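Local atomic coordinates of denovo NTF2 (Synthetic construct, PDB entry 6W40), a protein that is a de novo design of the NTF2-like fold, probably made to test how varied pocket shapes can be built, and has no known biological function. Residues I75-G79 and D80-V84. Sequence-based numbering, arbitrary orientation.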
ATOM      1  N   ILE A  75       1.498   9.902  -1.303  1.00 47.57           N
ATOM      2  CA  ILE A  75       2.102   8.957  -2.236  1.00 37.87           C
ATOM      3  C   ILE A  75       1.804   9.415  -3.655  1.00 40.70           C
ATOM      4  O   ILE A  75       0.679   9.815  -3.968  1.00 55.58           O
ATOM      5  CB  ILE A  75       1.589   7.518  -2.014  1.00 48.64           C
ATOM      6  CG1 ILE A  75       2.220   6.905  -0.768  1.00 54.13           C
ATOM      7  CG2 ILE A  75       1.888   6.642  -3.218  1.00 56.33           C
ATOM      8  CD1 ILE A  75       1.915   5.432  -0.602  1.00 55.64           C
ATOM      9  N   LYS A  76       2.819   9.358  -4.514  1.00 40.11           N
ATOM     10  CA  LYS A  76       2.671   9.660  -5.930  1.00 50.78           C
ATOM     11  C   LYS A  76       3.218   8.497  -6.744  1.00 48.20           C
ATOM     12  O   LYS A  76       4.302   7.985  -6.449  1.00 43.87           O
ATOM     13  CB  LYS A  76       3.394  10.958  -6.300  1.00 40.02           C
ATOM     14  CG  LYS A  76       2.700  12.213  -5.800  1.00 57.13           C
ATOM     15  CD  LYS A  76       1.352  12.395  -6.478  1.00 58.35           C
ATOM     16  CE  LYS A  76       0.593  13.574  -5.898  1.00 66.53           C
ATOM     17  NZ  LYS A  76       0.251  13.352  -4.468  1.00 62.81           N
ATOM     18  N   LEU A  77       2.466   8.082  -7.758  1.00 42.52           N
ATOM     19  CA  LEU A  77       2.870   7.009  -8.660  1.00 42.13           C
ATOM     20  C   LEU A  77       3.230   7.634 -10.001  1.00 41.55           C
ATOM     21  O   LEU A  77       2.355   8.137 -10.714  1.00 50.51           O
ATOM     22  CB  LEU A  77       1.758   5.973  -8.811  1.00 44.87           C
ATOM     23  CG  LEU A  77       2.162   4.521  -8.555  1.00 54.34           C
ATOM     24  CD1 LEU A  77       2.784   4.383  -7.174  1.00 54.64           C
ATOM     25  CD2 LEU A  77       0.961   3.598  -8.700  1.00 55.31           C
ATOM     26  N   ILE A  78       4.516   7.607 -10.339  1.00 38.94           N
ATOM     27  CA  ILE A  78       5.007   8.240 -11.557  1.00 31.76           C
ATOM     28  C   ILE A  78       5.636   7.179 -12.447  1.00 43.09           C
ATOM     29  O   ILE A  78       6.854   6.969 -12.416  1.00 43.45           O
ATOM     30  CB  ILE A  78       6.013   9.359 -11.238  1.00 41.11           C
ATOM     31  CG1 ILE A  78       5.495  10.226 -10.090  1.00 45.70           C
ATOM     32  CG2 ILE A  78       6.272  10.207 -12.473  1.00 46.54           C
ATOM     33  CD1 ILE A  78       6.504  11.226  -9.579  1.00 48.11           C
ATOM     34  N   GLY A  79       4.811   6.501 -13.239  1.00 47.62           N
ATOM     35  CA  GLY A  79       5.301   5.449 -14.105  1.00 31.73           C
ATOM     36  C   GLY A  79       5.811   4.247 -13.338  1.00 46.47           C
ATOM     37  O   GLY A  79       5.021   3.446 -12.829  1.00 51.50           O
ATOM     38  N   ASP A  80       7.135   4.114 -13.245  1.00 43.54           N
ATOM     39  CA  ASP A  80       7.769   2.994 -12.561  1.00 42.34           C
ATOM     40  C   ASP A  80       8.380   3.404 -11.226  1.00 36.97           C
ATOM     41  O   ASP A  80       9.186   2.658 -10.661  1.00 42.26           O
ATOM     42  CB  ASP A  80       8.836   2.363 -13.457  1.00 48.73           C
ATOM     43  CG  ASP A  80       9.970   3.319 -13.781  1.00 51.06           C
ATOM     44  OD1 ASP A  80       9.760   4.547 -13.696  1.00 57.60           O
ATOM     45  OD2 ASP A  80      11.073   2.842 -14.124  1.00 55.99           O
ATOM     46  N   LYS A  81       8.010   4.572 -10.709  1.00 37.21           N
ATOM     47  CA  LYS A  81       8.603   5.123  -9.499  1.00 40.87           C
ATOM     48  C   LYS A  81       7.525   5.333  -8.447  1.00 33.69           C
ATOM     49  O   LYS A  81       6.475   5.917  -8.733  1.00 35.69           O
ATOM     50  CB  LYS A  81       9.314   6.448  -9.789  1.00 39.27           C
ATOM     51  CG  LYS A  81       9.857   7.149  -8.554  1.00 38.26           C
ATOM     52  CD  LYS A  81      10.387   8.534  -8.895  1.00 47.82           C
ATOM     53  CE  LYS A  81      11.489   8.467  -9.943  1.00 52.52           C
ATOM     54  NZ  LYS A  81      11.964   9.821 -10.348  1.00 51.43           N
ATOM     55  N   LEU A  82       7.790   4.858  -7.235  1.00 31.21           N
ATOM     56  CA  LEU A  82       6.951   5.134  -6.079  1.00 30.88           C
ATOM     57  C   LEU A  82       7.613   6.214  -5.235  1.00 41.05           C
ATOM     58  O   LEU A  82       8.805   6.120  -4.928  1.00 42.29           O
ATOM     59  CB  LEU A  82       6.739   3.874  -5.241  1.00 41.14           C
ATOM     60  CG  LEU A  82       6.219   4.142  -3.827  1.00 50.31           C
ATOM     61  CD1 LEU A  82       4.732   4.464  -3.850  1.00 56.40           C
ATOM     62  CD2 LEU A  82       6.525   2.982  -2.888  1.00 46.72           C
ATOM     63  N   VAL A  83       6.847   7.238  -4.870  1.00 37.30           N
ATOM     64  CA  VAL A  83       7.333   8.317  -4.016  1.00 39.57           C
ATOM     65  C   VAL A  83       6.426   8.389  -2.797  1.00 39.58           C
ATOM     66  O   VAL A  83       5.217   8.613  -2.928  1.00 40.65           O
ATOM     67  CB  VAL A  83       7.373   9.664  -4.752  1.00 42.71           C
ATOM     68  CG1 VAL A  83       7.909  10.747  -3.831  1.00 37.87           C
ATOM     69  CG2 VAL A  83       8.230   9.559  -6.004  1.00 35.37           C
ATOM     70  N   VAL A  84       7.009   8.199  -1.616  1.00 37.19           N
ATOM     71  CA  VAL A  84       6.273   8.183  -0.357  1.00 34.65           C
ATOM     72  C   VAL A  84       6.871   9.230   0.570  1.00 41.18           C
ATOM     73  O   VAL A  84       8.094   9.292   0.739  1.00 36.49           O
ATOM     74  CB  VAL A  84       6.308   6.794   0.307  1.00 33.98           C
ATOM     75  CG1 VAL A  84       5.628   6.838   1.667  1.00 30.36           C
ATOM     76  CG2 VAL A  84       5.652   5.758  -0.584  1.00 41.29           C
TER
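K76 and V83 form a hydrogen-bonded antiparallel pair, exchanging two backbone bonds: K76 N reaches V83 O in that carbonyl's plane at 3.0 Å, while V83 N meets K76 O at 3.1 Å. On one face of the two strands stand I75, L77, L82 and V84; K76, I78, K81 and V83 occupy the other. I75 lies alongside V84, CG1 3.6 Å from V84 CG2, and sends its other branch to L82: with CG2 anti to the backbone N, that methyl sits 3.6 Å from L82 CD1. L77 CD1 approaches the same leucine methyl at 3.9 Å. An alanine in place of I75 would probably leave L82 CD1 and V84 CG2 without their shared apolar neighbour. This is a β-hairpin with a two-residue loop, G79-D80, within the curved sheet of the NTF2-like fold, and L82 continues inward onto I14 and L18 of helix 2-18. A type II′ turn closes it, G79 taking the positive phi (67°) that suits glycine. Beside the turn, the two bonds of the I78/K81 pair differ: I78 N points almost straight at K81 O (170° at the hydrogen), whereas K81 N comes to I78 O from above the carbonyl plane, at 3.2 Å. On the face of K76 and V83, K76 NZ leads away from the partner strand to a salt bridge with D74.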